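Local coordinates for protein collectin placenta 1 (Mus musculus, PDB 2OX9) that is a scavenger receptor C-type lectin that binds glycans such as leukocyte cell-surface Lewis(x) through a calcium-bearing carbohydrate-recognition domain, at residues Q50-H55 with A107-A112. Sequence-based numbering, arbitrary orientation.
Sequences QWIKKH and AGLIYA
Between Ile52 and Lys53, near the end of helix 46-54, and Leu109 and Ala112, where strand 106-109 runs out into a turn, no hydrogen bond links the backbones. They come closest at Lys53 and Ala112, whose CA atoms lie 6.7 Å apart. Here the second of the domain's two helices meets the end of a strand and the turn after it, with only 147 Å² buried.

Its apolar centre is a single pair of methyl groups: CG2 of Ile52, the branch anti to the backbone N, meets CD1 of Leu109 at 3.4 Å, tighter than usual for two carbons, and the two side chains cross at about a right angle. In both residues the CB is directed at the opposite segment.

Nearer the surface, Lys53 supplies its aliphatic stem. With CG anti to the backbone N (chi1 176°) and an extended chain beyond, it passes alongside the carbonyl of Ala112, its CD 3.6 Å from Ala112 O. The alanine thus takes part through its backbone, its CB being directed away from the helix.

Val41 and Ile43 also pack on Ile52, whose side chain lies about 7 Å from a bound calcium ion; Ile43, between the calcium-site residues Phe42 and Asn44, touches Leu109 as well. Leu109 also touches Ile64 of strand 62-64 and Trp115 of strand 115-118, the two strands that flank its own, while Trp51 stacks on Phe12 of strand 10-12.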
loop_
_atom_site.group_PDB
_atom_site.type_symbol
_atom_site.label_atom_id
_atom_site.label_comp_id
_atom_site.label_asym_id
_atom_site.label_seq_id
_atom_site.Cartn_x
_atom_site.Cartn_y
_atom_site.Cartn_z
ATOM N N GLN A 50 -11.399 5.157 -3.200
ATOM C CA GLN A 50 -12.195 4.931 -4.395
ATOM C C GLN A 50 -11.427 5.304 -5.657
ATOM O O GLN A 50 -11.467 4.578 -6.655
ATOM C CB GLN A 50 -13.482 5.748 -4.336
ATOM C CG GLN A 50 -14.756 4.922 -4.167
ATOM C CD GLN A 50 -14.925 3.858 -5.245
ATOM O OE1 GLN A 50 -14.878 4.150 -6.443
ATOM N NE2 GLN A 50 -15.123 2.613 -4.820
ATOM N N TRP A 51 -10.750 6.446 -5.615
ATOM C CA TRP A 51 -9.971 6.922 -6.756
ATOM C C TRP A 51 -8.840 5.930 -7.029
ATOM O O TRP A 51 -8.521 5.635 -8.182
ATOM C CB TRP A 51 -9.383 8.300 -6.449
ATOM C CG TRP A 51 -8.660 8.924 -7.597
ATOM C CD1 TRP A 51 -9.211 9.580 -8.658
ATOM C CD2 TRP A 51 -7.249 8.919 -7.817
ATOM N NE1 TRP A 51 -8.228 9.987 -9.530
ATOM C CE2 TRP A 51 -7.013 9.589 -9.040
ATOM C CE3 TRP A 51 -6.158 8.408 -7.102
ATOM C CZ2 TRP A 51 -5.732 9.759 -9.563
ATOM C CZ3 TRP A 51 -4.878 8.578 -7.627
ATOM C CH2 TRP A 51 -4.678 9.246 -8.843
ATOM N N ILE A 52 -8.231 5.415 -5.964
ATOM C CA ILE A 52 -7.146 4.455 -6.124
ATOM C C ILE A 52 -7.673 3.147 -6.700
ATOM O O ILE A 52 -7.030 2.533 -7.560
ATOM C CB ILE A 52 -6.437 4.179 -4.778
ATOM C CG1 ILE A 52 -5.536 5.362 -4.425
ATOM C CG2 ILE A 52 -5.604 2.897 -4.861
ATOM C CD1 ILE A 52 -4.848 5.225 -3.069
ATOM N N LYS A 53 -8.855 2.742 -6.233
ATOM C CA LYS A 53 -9.485 1.506 -6.682
ATOM C C LYS A 53 -9.638 1.442 -8.203
ATOM O O LYS A 53 -9.362 0.418 -8.826
ATOM C CB LYS A 53 -10.865 1.356 -6.028
ATOM C CG LYS A 53 -11.642 0.140 -6.502
ATOM C CD LYS A 53 -13.110 0.258 -6.159
ATOM C CE LYS A 53 -13.914 -0.837 -6.832
ATOM N NZ LYS A 53 -15.344 -0.768 -6.449
ATOM N N LYS A 54 -10.066 2.538 -8.810
ATOM C CA LYS A 54 -10.268 2.533 -10.254
ATOM C C LYS A 54 -8.985 2.498 -11.082
ATOM O O LYS A 54 -9.021 2.193 -12.278
ATOM C CB LYS A 54 -11.156 3.711 -10.646
ATOM C CG LYS A 54 -12.616 3.483 -10.253
ATOM C CD LYS A 54 -13.344 4.786 -10.047
ATOM C CE LYS A 54 -14.754 4.562 -9.532
ATOM N NZ LYS A 54 -15.343 5.838 -9.015
ATOM N N HIS A 55 -7.857 2.802 -10.450
ATOM C CA HIS A 55 -6.569 2.768 -11.132
ATOM C C HIS A 55 -5.813 1.464 -10.883
ATOM O O HIS A 55 -4.694 1.287 -11.376
ATOM C CB HIS A 55 -5.676 3.917 -10.674
ATOM C CG HIS A 55 -6.008 5.225 -11.307
ATOM N ND1 HIS A 55 -6.901 6.114 -10.752
ATOM C CD2 HIS A 55 -5.593 5.781 -12.469
ATOM C CE1 HIS A 55 -7.021 7.164 -11.545
ATOM N NE2 HIS A 55 -6.238 6.986 -12.594
ATOM N N ALA A 107 0.720 -4.620 4.137
ATOM C CA ALA A 107 -0.597 -4.487 3.527
ATOM C C ALA A 107 -0.574 -4.160 2.044
ATOM O O ALA A 107 0.342 -3.492 1.558
ATOM C CB ALA A 107 -1.411 -3.428 4.269
ATOM N N GLY A 108 -1.618 -4.616 1.349
ATOM C CA GLY A 108 -1.758 -4.378 -0.074
ATOM C C GLY A 108 -3.203 -4.449 -0.535
ATOM O O GLY A 108 -4.067 -5.012 0.149
ATOM N N LEU A 109 -3.463 -3.867 -1.705
ATOM C CA LEU A 109 -4.798 -3.835 -2.289
ATOM C C LEU A 109 -5.060 -5.063 -3.165
ATOM O O LEU A 109 -4.252 -5.400 -4.037
ATOM C CB LEU A 109 -4.958 -2.561 -3.143
ATOM C CG LEU A 109 -4.607 -1.227 -2.464
ATOM C CD1 LEU A 109 -4.770 -0.067 -3.421
ATOM C CD2 LEU A 109 -5.502 -1.032 -1.273
ATOM N N ILE A 110 -6.182 -5.737 -2.928
ATOM C CA ILE A 110 -6.540 -6.903 -3.727
ATOM C C ILE A 110 -7.828 -6.615 -4.511
ATOM O O ILE A 110 -8.077 -5.469 -4.886
ATOM C CB ILE A 110 -6.709 -8.165 -2.849
ATOM C CG1 ILE A 110 -7.633 -7.866 -1.672
ATOM C CG2 ILE A 110 -5.338 -8.642 -2.367
ATOM C CD1 ILE A 110 -7.928 -9.079 -0.817
ATOM N N TYR A 111 -8.646 -7.634 -4.751
ATOM C CA TYR A 111 -9.867 -7.430 -5.526
ATOM C C TYR A 111 -10.759 -6.322 -4.984
ATOM O O TYR A 111 -10.922 -6.165 -3.771
ATOM C CB TYR A 111 -10.682 -8.722 -5.619
ATOM C CG TYR A 111 -11.868 -8.600 -6.558
ATOM C CD1 TYR A 111 -11.680 -8.366 -7.922
ATOM C CD2 TYR A 111 -13.172 -8.682 -6.075
ATOM C CE1 TYR A 111 -12.771 -8.212 -8.787
ATOM C CE2 TYR A 111 -14.262 -8.532 -6.921
ATOM C CZ TYR A 111 -14.058 -8.299 -8.275
ATOM O OH TYR A 111 -15.147 -8.162 -9.108
ATOM N N ALA A 112 -11.333 -5.545 -5.897
ATOM C CA ALA A 112 -12.241 -4.468 -5.523
ATOM C C ALA A 112 -11.592 -3.410 -4.640
ATOM O O ALA A 112 -12.282 -2.585 -4.038
ATOM C CB ALA A 112 -13.483 -5.062 -4.815
#